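Local coordinates for N-terminal acetyltransferase-like protein (Chaetomium thermophilum, PDB 5NNP), which probably serves as the tetratricopeptide-repeat auxiliary subunit of an N-terminal acetyltransferase A complex, supporting the transfer of acetyl groups to protein N-termini, at residues Q485-L490 with F514-T519; D518-D523 with D548-H553; D562-Y567 with G656-F661. One frame throughout, in Å; residues are numbered along the deposited sequence.

Contact 1 of 3, residues Q485-L490 with F514-T519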
loop_
_atom_site.group_PDB
_atom_site.type_symbol
_atom_site.label_atom_id
_atom_site.label_comp_id
_atom_site.label_asym_id
_atom_site.label_seq_id
_atom_site.Cartn_x
_atom_site.Cartn_y
_atom_site.Cartn_z
ATOM N N GLN A 485 11.134 7.852 0.954
ATOM C CA GLN A 485 9.697 7.944 1.203
ATOM C C GLN A 485 9.308 7.490 2.616
ATOM O O GLN A 485 8.283 6.822 2.803
ATOM C CB GLN A 485 8.942 7.125 0.147
ATOM C CG GLN A 485 9.325 7.531 -1.288
ATOM C CD GLN A 485 8.731 6.619 -2.364
ATOM O OE1 GLN A 485 8.096 5.624 -2.057
ATOM N NE2 GLN A 485 8.947 6.967 -3.632
ATOM N N CYS A 486 10.118 7.864 3.609
ATOM C CA CYS A 486 9.887 7.409 4.979
ATOM C C CYS A 486 8.828 8.260 5.696
ATOM O O CYS A 486 9.154 9.273 6.335
ATOM C CB CYS A 486 11.198 7.421 5.785
ATOM S SG CYS A 486 11.083 6.583 7.389
ATOM N N ILE A 487 7.572 7.824 5.613
ATOM C CA ILE A 487 6.437 8.592 6.123
ATOM C C ILE A 487 6.320 8.612 7.665
ATOM O O ILE A 487 5.908 9.612 8.243
ATOM C CB ILE A 487 5.110 8.059 5.518
ATOM C CG1 ILE A 487 5.090 8.307 4.004
ATOM C CG2 ILE A 487 3.890 8.729 6.165
ATOM C CD1 ILE A 487 3.902 7.708 3.284
ATOM N N TRP A 488 6.664 7.519 8.334
ATOM C CA TRP A 488 6.554 7.505 9.788
ATOM C C TRP A 488 7.471 8.583 10.361
ATOM O O TRP A 488 7.044 9.396 11.196
ATOM C CB TRP A 488 6.866 6.119 10.387
ATOM C CG TRP A 488 8.329 5.795 10.617
ATOM C CD1 TRP A 488 9.133 5.023 9.824
ATOM C CD2 TRP A 488 9.154 6.225 11.720
ATOM N NE1 TRP A 488 10.401 4.955 10.355
ATOM C CE2 TRP A 488 10.440 5.680 11.513
ATOM C CE3 TRP A 488 8.932 7.026 12.847
ATOM C CZ2 TRP A 488 11.491 5.899 12.401
ATOM C CZ3 TRP A 488 9.986 7.242 13.729
ATOM C CH2 TRP A 488 11.245 6.681 13.499
ATOM N N PHE A 489 8.707 8.636 9.882
ATOM C CA PHE A 489 9.635 9.586 10.465
ATOM C C PHE A 489 9.232 11.011 10.113
ATOM O O PHE A 489 9.252 11.888 10.968
ATOM C CB PHE A 489 11.075 9.340 10.024
ATOM C CG PHE A 489 12.026 10.350 10.580
ATOM C CD1 PHE A 489 12.481 10.242 11.885
ATOM C CD2 PHE A 489 12.431 11.436 9.827
ATOM C CE1 PHE A 489 13.335 11.166 12.412
ATOM C CE2 PHE A 489 13.295 12.379 10.366
ATOM C CZ PHE A 489 13.743 12.238 11.660
ATOM N N LEU A 490 8.876 11.235 8.848
ATOM C CA LEU A 490 8.467 12.564 8.398
ATOM C C LEU A 490 7.282 13.073 9.222
ATOM O O LEU A 490 7.273 14.229 9.649
ATOM C CB LEU A 490 8.120 12.555 6.910
ATOM C CG LEU A 490 9.269 12.373 5.906
ATOM C CD1 LEU A 490 8.739 12.291 4.477
ATOM C CD2 LEU A 490 10.286 13.477 6.015
ATOM N N PHE A 514 2.452 14.597 1.711
ATOM C CA PHE A 514 1.457 14.819 0.679
ATOM C C PHE A 514 2.055 14.520 -0.716
ATOM O O PHE A 514 1.426 13.863 -1.546
ATOM C CB PHE A 514 0.940 16.263 0.782
ATOM C CG PHE A 514 -0.159 16.593 -0.170
ATOM C CD1 PHE A 514 0.132 17.032 -1.463
ATOM C CD2 PHE A 514 -1.491 16.489 0.223
ATOM C CE1 PHE A 514 -0.887 17.359 -2.352
ATOM C CE2 PHE A 514 -2.528 16.810 -0.667
ATOM C CZ PHE A 514 -2.226 17.238 -1.956
ATOM N N SER A 515 3.283 14.983 -0.947
ATOM C CA SER A 515 3.982 14.767 -2.209
ATOM C C SER A 515 4.357 13.314 -2.462
ATOM O O SER A 515 4.353 12.851 -3.613
ATOM C CB SER A 515 5.234 15.608 -2.253
ATOM O OG SER A 515 4.893 16.940 -2.574
ATOM N N ILE A 516 4.698 12.604 -1.390
ATOM C CA ILE A 516 4.951 11.180 -1.492
ATOM C C ILE A 516 3.708 10.486 -2.023
ATOM O O ILE A 516 3.817 9.560 -2.832
ATOM C CB ILE A 516 5.371 10.574 -0.138
ATOM C CG1 ILE A 516 6.778 11.044 0.221
ATOM C CG2 ILE A 516 5.349 9.072 -0.186
ATOM C CD1 ILE A 516 7.171 10.723 1.653
ATOM N N PHE A 517 2.527 10.946 -1.606
ATOM C CA PHE A 517 1.306 10.307 -2.091
ATOM C C PHE A 517 1.056 10.679 -3.549
ATOM O O PHE A 517 0.555 9.864 -4.313
ATOM C CB PHE A 517 0.101 10.629 -1.202
ATOM C CG PHE A 517 -0.127 9.592 -0.130
ATOM C CD1 PHE A 517 -0.962 8.511 -0.354
ATOM C CD2 PHE A 517 0.554 9.655 1.077
ATOM C CE1 PHE A 517 -1.150 7.534 0.625
ATOM C CE2 PHE A 517 0.374 8.662 2.060
ATOM C CZ PHE A 517 -0.482 7.613 1.828
ATOM N N ASP A 518 1.462 11.869 -3.966
ATOM C CA ASP A 518 1.339 12.218 -5.375
ATOM C C ASP A 518 2.208 11.279 -6.209
ATOM O O ASP A 518 1.831 10.879 -7.303
ATOM C CB ASP A 518 1.732 13.673 -5.633
ATOM C CG ASP A 518 0.661 14.669 -5.184
ATOM O OD1 ASP A 518 -0.498 14.250 -4.949
ATOM O OD2 ASP A 518 0.986 15.876 -5.076
ATOM N N THR A 519 3.360 10.906 -5.666
ATOM C CA THR A 519 4.300 10.066 -6.386
ATOM C C THR A 519 3.754 8.661 -6.552
ATOM O O THR A 519 3.819 8.076 -7.629
ATOM C CB THR A 519 5.633 9.989 -5.668
ATOM O OG1 THR A 519 6.248 11.276 -5.684
ATOM C CG2 THR A 519 6.551 8.959 -6.344
#
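The Schellman motif that ends helix 476-483 puts Gln-485, its C-prime residue of positive phi, against Ile-516 of helix 503-523. Their CA atoms lie 6.3 Å apart, and Ile-516 CD1 comes within 3.8 Å of Gln-485 CA. Cys-486 then takes the N-cap position of helix 487-499, whose first turn supplies the other two side chains that close over Ile-516. The longer branch of this isoleucine lies beside its own backbone N and runs outward in extended form (chi2 169°), which carries CD1 in among residues 485-490. There it meets Leu-490 CD1 tip to tip at 3.6 Å, while Ile-487 CG1 passes alongside in the opposite direction, 4.0 Å from the same CD1. The short branch, CG2, touches the end of Ile-487 (CD1) and Gln-485 CB. Helices 487-499 and 503-523 follow each other in the chain and fold back as a helical hairpin, the building element of TPR-like alpha-solenoids, and Ile-516 sits buried where the start of one meets the later turns of the other. Ile-487 CD1 also reaches Phe-517 CE2 at 3.9 Å, the two side chains crossing at about a right angle, and Phe-517 in turn meets the ring of Trp-520. Towards the margin, Thr-519 CG2 approaches Gln-485 NE2 at 4.1 Å. Thr-519 OG1 is turned back to Ser-515 O, a 3.2 Å hydrogen bond, and reaches that oxygen from the face opposite to Thr-519 N, so one carbonyl serves two donors. The amide oxygen of Gln-485 is directed elsewhere: OE1 accepts from Trp-520 NE1 and also hydrogen-bonds the chain of another protein.

Contact 2 of 3, residues D518-D523 with D548-H553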
loop_
_atom_site.group_PDB
_atom_site.type_symbol
_atom_site.label_atom_id
_atom_site.label_comp_id
_atom_site.label_asym_id
_atom_site.label_seq_id
_atom_site.Cartn_x
_atom_site.Cartn_y
_atom_site.Cartn_z
ATOM N N ASP A 518 1.462 11.869 -3.966
ATOM C CA ASP A 518 1.339 12.218 -5.375
ATOM C C ASP A 518 2.208 11.279 -6.209
ATOM O O ASP A 518 1.831 10.879 -7.303
ATOM C CB ASP A 518 1.732 13.673 -5.633
ATOM C CG ASP A 518 0.661 14.669 -5.184
ATOM O OD1 ASP A 518 -0.498 14.250 -4.949
ATOM O OD2 ASP A 518 0.986 15.876 -5.076
ATOM N N THR A 519 3.360 10.906 -5.666
ATOM C CA THR A 519 4.300 10.066 -6.386
ATOM C C THR A 519 3.754 8.661 -6.552
ATOM O O THR A 519 3.819 8.076 -7.629
ATOM C CB THR A 519 5.633 9.989 -5.668
ATOM O OG1 THR A 519 6.248 11.276 -5.684
ATOM C CG2 THR A 519 6.551 8.959 -6.344
ATOM N N TRP A 520 3.234 8.126 -5.457
ATOM C CA TRP A 520 2.610 6.823 -5.442
ATOM C C TRP A 520 1.501 6.760 -6.489
ATOM O O TRP A 520 1.325 5.743 -7.169
ATOM C CB TRP A 520 2.080 6.543 -4.040
ATOM C CG TRP A 520 3.186 6.272 -3.059
ATOM C CD1 TRP A 520 4.522 6.260 -3.327
ATOM C CD2 TRP A 520 3.052 5.944 -1.667
ATOM N NE1 TRP A 520 5.231 5.957 -2.189
ATOM C CE2 TRP A 520 4.357 5.753 -1.160
ATOM C CE3 TRP A 520 1.960 5.807 -0.797
ATOM C CZ2 TRP A 520 4.600 5.435 0.184
ATOM C CZ3 TRP A 520 2.205 5.483 0.545
ATOM C CH2 TRP A 520 3.513 5.298 1.016
ATOM N N GLN A 521 0.769 7.861 -6.641
ATOM C CA GLN A 521 -0.282 7.892 -7.645
ATOM C C GLN A 521 0.294 7.914 -9.057
ATOM O O GLN A 521 -0.325 7.438 -9.998
ATOM C CB GLN A 521 -1.194 9.099 -7.454
ATOM C CG GLN A 521 -2.344 9.111 -8.450
ATOM C CD GLN A 521 -3.321 10.247 -8.240
ATOM O OE1 GLN A 521 -3.211 11.030 -7.297
ATOM N NE2 GLN A 521 -4.288 10.344 -9.130
ATOM N N GLU A 522 1.484 8.467 -9.202
ATOM C CA GLU A 522 2.075 8.620 -10.511
ATOM C C GLU A 522 2.892 7.366 -10.855
ATOM O O GLU A 522 3.183 7.087 -12.028
ATOM C CB GLU A 522 2.930 9.884 -10.559
ATOM C CG GLU A 522 3.527 10.161 -11.925
ATOM C CD GLU A 522 4.234 11.514 -12.004
ATOM O OE1 GLU A 522 4.951 11.747 -13.008
ATOM O OE2 GLU A 522 4.064 12.346 -11.075
ATOM N N ASP A 523 3.217 6.599 -9.817
ATOM C CA ASP A 523 4.015 5.387 -9.962
ATOM C C ASP A 523 3.344 4.321 -10.836
ATOM O O ASP A 523 4.020 3.510 -11.460
ATOM C CB ASP A 523 4.338 4.793 -8.582
ATOM C CG ASP A 523 5.541 5.456 -7.937
ATOM O OD1 ASP A 523 6.317 6.101 -8.680
ATOM O OD2 ASP A 523 5.722 5.336 -6.703
ATOM N N ASP A 548 -7.164 3.432 -6.966
ATOM C CA ASP A 548 -8.393 4.217 -6.986
ATOM C C ASP A 548 -8.763 4.691 -5.584
ATOM O O ASP A 548 -9.529 5.645 -5.427
ATOM C CB ASP A 548 -9.564 3.414 -7.565
ATOM C CG ASP A 548 -9.478 3.231 -9.079
ATOM O OD1 ASP A 548 -8.804 4.045 -9.757
ATOM O OD2 ASP A 548 -10.104 2.261 -9.582
ATOM N N ARG A 549 -8.241 4.010 -4.567
ATOM C CA ARG A 549 -8.531 4.397 -3.196
ATOM C C ARG A 549 -7.269 4.732 -2.430
ATOM O O ARG A 549 -7.205 4.502 -1.225
ATOM C CB ARG A 549 -9.278 3.294 -2.460
ATOM C CG ARG A 549 -10.683 3.032 -2.944
ATOM C CD ARG A 549 -11.201 1.773 -2.263
ATOM N NE ARG A 549 -10.172 0.728 -2.262
ATOM C CZ ARG A 549 -9.970 -0.143 -1.272
ATOM N NH1 ARG A 549 -10.731 -0.110 -0.181
ATOM N NH2 ARG A 549 -9.003 -1.054 -1.374
ATOM N N LEU A 550 -6.283 5.291 -3.125
ATOM C CA LEU A 550 -4.931 5.412 -2.586
ATOM C C LEU A 550 -4.895 6.092 -1.238
ATOM O O LEU A 550 -4.355 5.552 -0.272
ATOM C CB LEU A 550 -4.027 6.180 -3.544
ATOM C CG LEU A 550 -2.608 6.480 -3.046
ATOM C CD1 LEU A 550 -1.874 5.192 -2.726
ATOM C CD2 LEU A 550 -1.845 7.303 -4.087
ATOM N N ARG A 551 -5.494 7.271 -1.175
ATOM C CA ARG A 551 -5.276 8.131 -0.039
ATOM C C ARG A 551 -6.241 7.864 1.094
ATOM O O ARG A 551 -6.384 8.692 1.981
ATOM C CB ARG A 551 -5.351 9.588 -0.478
ATOM C CG ARG A 551 -4.196 9.955 -1.372
ATOM C CD ARG A 551 -4.305 11.371 -1.769
ATOM N NE ARG A 551 -3.269 11.771 -2.708
ATOM C CZ ARG A 551 -3.322 11.502 -4.002
ATOM N NH1 ARG A 551 -4.327 10.781 -4.477
ATOM N NH2 ARG A 551 -2.365 11.932 -4.815
ATOM N N GLU A 552 -6.902 6.710 1.080
ATOM C CA GLU A 552 -7.715 6.317 2.232
ATOM C C GLU A 552 -6.801 5.747 3.321
ATOM O O GLU A 552 -7.213 5.527 4.459
ATOM C CB GLU A 552 -8.768 5.292 1.838
ATOM C CG GLU A 552 -8.206 3.884 1.672
ATOM C CD GLU A 552 -9.277 2.845 1.420
ATOM O OE1 GLU A 552 -10.457 3.223 1.296
ATOM O OE2 GLU A 552 -8.941 1.647 1.336
ATOM N N HIS A 553 -5.548 5.507 2.951
ATOM C CA HIS A 553 -4.580 4.880 3.842
ATOM C C HIS A 553 -4.317 5.789 5.030
ATOM O O HIS A 553 -4.130 6.999 4.852
ATOM C CB HIS A 553 -3.275 4.600 3.090
ATOM C CG HIS A 553 -2.458 3.492 3.675
ATOM N ND1 HIS A 553 -1.751 3.628 4.852
ATOM C CD2 HIS A 553 -2.236 2.225 3.247
ATOM C CE1 HIS A 553 -1.126 2.494 5.120
ATOM N NE2 HIS A 553 -1.400 1.628 4.159
HETATM O O HOH W 1 -1.579 13.557 -2.275
#
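Helix 503-523 meets the loop ahead of helix 554-572 with Gln-521 facing Leu-550, their CA atoms 7.3 Å apart. Arg-551 carries the polar half of the contact. Its chain is extended from CG to NE, which delivers the guanidinium to the helix, where NH2 and NH1 grip Gln-521 OE1 end-on at 2.8 and 3.0 Å. Both bonds lie in the guanidinium plane, but only NH2 also sits in the carbonyl plane of the amide; NH1 approaches from above it, 51° out. The same NH2 forms a salt bridge to Asp-518 OD1 at 3.0 Å; it reaches the anti lone pair of OD1, and that oxygen lies 20° out of the guanidinium plane. Leu-550 opens a 3-10 turn, residues 550-552, that leads to His-553 at the N-cap of helix 554-572, and Leu-550 and Arg-551, neighbours in the chain, present an apolar and a charged side chain to helix 503-523. Leu-550 CD2 rests against Gln-521 CB at 3.9 Å and Trp-520 CB at 4.0 Å, while its CD1 lies at the edge of the indole. A methionine in place of Arg-551 would probably leave Gln-521 OE1 without either donor and Asp-518 without its positive mate, and lose the cation-pi contact with Tyr-664.

Contact 3 of 3, residues D562-Y567 with G656-F661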
loop_
_atom_site.group_PDB
_atom_site.type_symbol
_atom_site.label_atom_id
_atom_site.label_comp_id
_atom_site.label_asym_id
_atom_site.label_seq_id
_atom_site.Cartn_x
_atom_site.Cartn_y
_atom_site.Cartn_z
ATOM N N ASP A 562 -3.014 16.497 10.457
ATOM C CA ASP A 562 -2.081 17.412 11.121
ATOM C C ASP A 562 -2.037 18.760 10.400
ATOM O O ASP A 562 -2.255 19.799 11.011
ATOM C CB ASP A 562 -0.661 16.833 11.194
ATOM C CG ASP A 562 -0.561 15.582 12.063
ATOM O OD1 ASP A 562 -1.501 15.255 12.819
ATOM O OD2 ASP A 562 0.486 14.915 11.992
ATOM N N ALA A 563 -1.733 18.739 9.105
ATOM C CA ALA A 563 -1.750 19.959 8.286
ATOM C C ALA A 563 -3.023 20.801 8.497
ATOM O O ALA A 563 -2.947 22.002 8.718
ATOM C CB ALA A 563 -1.598 19.609 6.795
ATOM N N VAL A 564 -4.188 20.166 8.429
ATOM C CA VAL A 564 -5.445 20.899 8.495
ATOM C C VAL A 564 -5.610 21.556 9.865
ATOM O O VAL A 564 -5.991 22.724 9.960
ATOM C CB VAL A 564 -6.651 19.979 8.178
ATOM C CG1 VAL A 564 -7.951 20.618 8.621
ATOM C CG2 VAL A 564 -6.688 19.657 6.675
ATOM N N ASN A 565 -5.293 20.813 10.919
ATOM C CA ASN A 565 -5.291 21.361 12.270
ATOM C C ASN A 565 -4.292 22.512 12.476
ATOM O O ASN A 565 -4.576 23.468 13.203
ATOM C CB ASN A 565 -5.005 20.247 13.277
ATOM C CG ASN A 565 -6.217 19.375 13.531
ATOM O OD1 ASN A 565 -7.364 19.805 13.349
ATOM N ND2 ASN A 565 -5.973 18.144 13.964
ATOM N N LEU A 566 -3.131 22.429 11.832
ATOM C CA LEU A 566 -2.111 23.460 11.972
ATOM C C LEU A 566 -2.476 24.725 11.192
ATOM O O LEU A 566 -2.150 25.833 11.626
ATOM C CB LEU A 566 -0.749 22.929 11.520
ATOM C CG LEU A 566 0.455 23.873 11.603
ATOM C CD1 LEU A 566 0.570 24.525 12.987
ATOM C CD2 LEU A 566 1.753 23.138 11.227
ATOM N N TYR A 567 -3.152 24.572 10.055
ATOM C CA TYR A 567 -3.630 25.741 9.303
ATOM C C TYR A 567 -4.772 26.441 10.051
ATOM O O TYR A 567 -4.854 27.670 10.068
ATOM C CB TYR A 567 -4.092 25.355 7.890
ATOM C CG TYR A 567 -2.976 25.190 6.869
ATOM C CD1 TYR A 567 -2.086 26.225 6.610
ATOM C CD2 TYR A 567 -2.828 24.005 6.151
ATOM C CE1 TYR A 567 -1.074 26.086 5.680
ATOM C CE2 TYR A 567 -1.811 23.856 5.217
ATOM C CZ TYR A 567 -0.943 24.901 4.984
ATOM O OH TYR A 567 0.061 24.760 4.052
ATOM N N GLY A 656 -7.225 28.338 2.670
ATOM C CA GLY A 656 -7.096 27.993 1.268
ATOM C C GLY A 656 -6.029 26.930 1.058
ATOM O O GLY A 656 -6.179 26.036 0.215
ATOM N N ASP A 657 -4.947 27.022 1.832
ATOM C CA ASP A 657 -3.838 26.080 1.715
ATOM C C ASP A 657 -4.193 24.707 2.291
ATOM O O ASP A 657 -3.589 23.695 1.929
ATOM C CB ASP A 657 -2.586 26.642 2.403
ATOM C CG ASP A 657 -1.999 27.832 1.649
ATOM O OD1 ASP A 657 -2.516 28.146 0.561
ATOM O OD2 ASP A 657 -1.018 28.447 2.125
ATOM N N ALA A 658 -5.182 24.684 3.178
ATOM C CA ALA A 658 -5.630 23.460 3.817
ATOM C C ALA A 658 -6.497 22.592 2.910
ATOM O O ALA A 658 -6.582 21.375 3.106
ATOM C CB ALA A 658 -6.385 23.790 5.084
ATOM N N MET A 659 -7.138 23.217 1.923
ATOM C CA MET A 659 -8.133 22.536 1.092
ATOM C C MET A 659 -7.630 21.277 0.370
ATOM O O MET A 659 -8.338 20.274 0.329
ATOM C CB MET A 659 -8.705 23.511 0.067
ATOM C CG MET A 659 -9.435 24.682 0.699
ATOM S SD MET A 659 -10.495 24.127 2.045
ATOM C CE MET A 659 -11.775 23.203 1.194
ATOM N N LYS A 660 -6.426 21.304 -0.191
ATOM C CA LYS A 660 -5.938 20.114 -0.893
ATOM C C LYS A 660 -5.749 18.923 0.064
ATOM O O LYS A 660 -5.967 17.764 -0.326
ATOM C CB LYS A 660 -4.634 20.413 -1.654
ATOM C CG LYS A 660 -3.383 20.614 -0.808
ATOM C CD LYS A 660 -2.121 20.566 -1.676
ATOM C CE LYS A 660 -0.841 20.573 -0.843
ATOM N NZ LYS A 660 0.406 20.670 -1.662
ATOM N N PHE A 661 -5.371 19.205 1.315
ATOM C CA PHE A 661 -5.299 18.156 2.329
ATOM C C PHE A 661 -6.686 17.650 2.724
ATOM O O PHE A 661 -6.932 16.439 2.797
ATOM C CB PHE A 661 -4.580 18.654 3.577
ATOM C CG PHE A 661 -3.141 19.043 3.354
ATOM C CD1 PHE A 661 -2.803 20.337 2.994
ATOM C CD2 PHE A 661 -2.125 18.118 3.542
ATOM C CE1 PHE A 661 -1.478 20.698 2.809
ATOM C CE2 PHE A 661 -0.802 18.469 3.360
ATOM C CZ PHE A 661 -0.472 19.760 2.995
HETATM O O HOH W 2 1.064 27.350 3.390
#
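One face of the Phe-661 ring carries the methyl of Ala-563, whose CB stands 3.6 Å from the centroid and 12° off the normal, a CH-pi contact over the ring centre. In the plane at its edge lie the carbonyl oxygens of Asp-657 and Ala-658. The Tyr-567 ring has Asp-657 CB and Ala-658 N over one face, the former 3.9 Å from its centroid, and at its edge Phe-661 CE1 sits 4.0 Å from Tyr-567 CE2. Helices 554-572 and 654-668 run antiparallel here, the segment axes 8.9 Å apart at -164°, a spacing that suits the small residues Ala-563 and Ala-658 in the interface of this alpha-solenoid. Tyr-567 CG lies beside its own backbone N (chi1 -81°), which lays the ring across the backbone of the facing helix, with CD2 3.7 Å from Ala-658 CA. The Val-564 and Phe-661 side chains pass in opposite directions, Val-564 CG2 3.9 Å from Phe-661 CB. A water takes a hydrogen bond from Tyr-567 OH at 2.9 Å and gives one to Asp-657 OD2; these two oxygens have further partners in His-511 and Thr-651, respectively.

How the contacts relate
Helix 503-523 ties the three contacts together. Contacts 1 and 2, with centres about 11 Å apart, follow one another along it and share Asp-518 and Thr-519; Trp-520 of contact 2 probably donates from NE1 to Gln-485 OE1 of contact 1 at 2.9 Å. Contact 3 joins further back along the helix: Phe-514, in the 514-519 segment of contact 1, meets Phe-661 at 3.8 Å (CD2 to CD2) and makes a cation-pi contact with Lys-660, with contact centres about 16 Å apart. Contacts 2 and 3 do not touch, their nearest atoms being about 6 Å apart. Carboxymethyl coenzyme A, bound elsewhere in the complex, takes part in none of them.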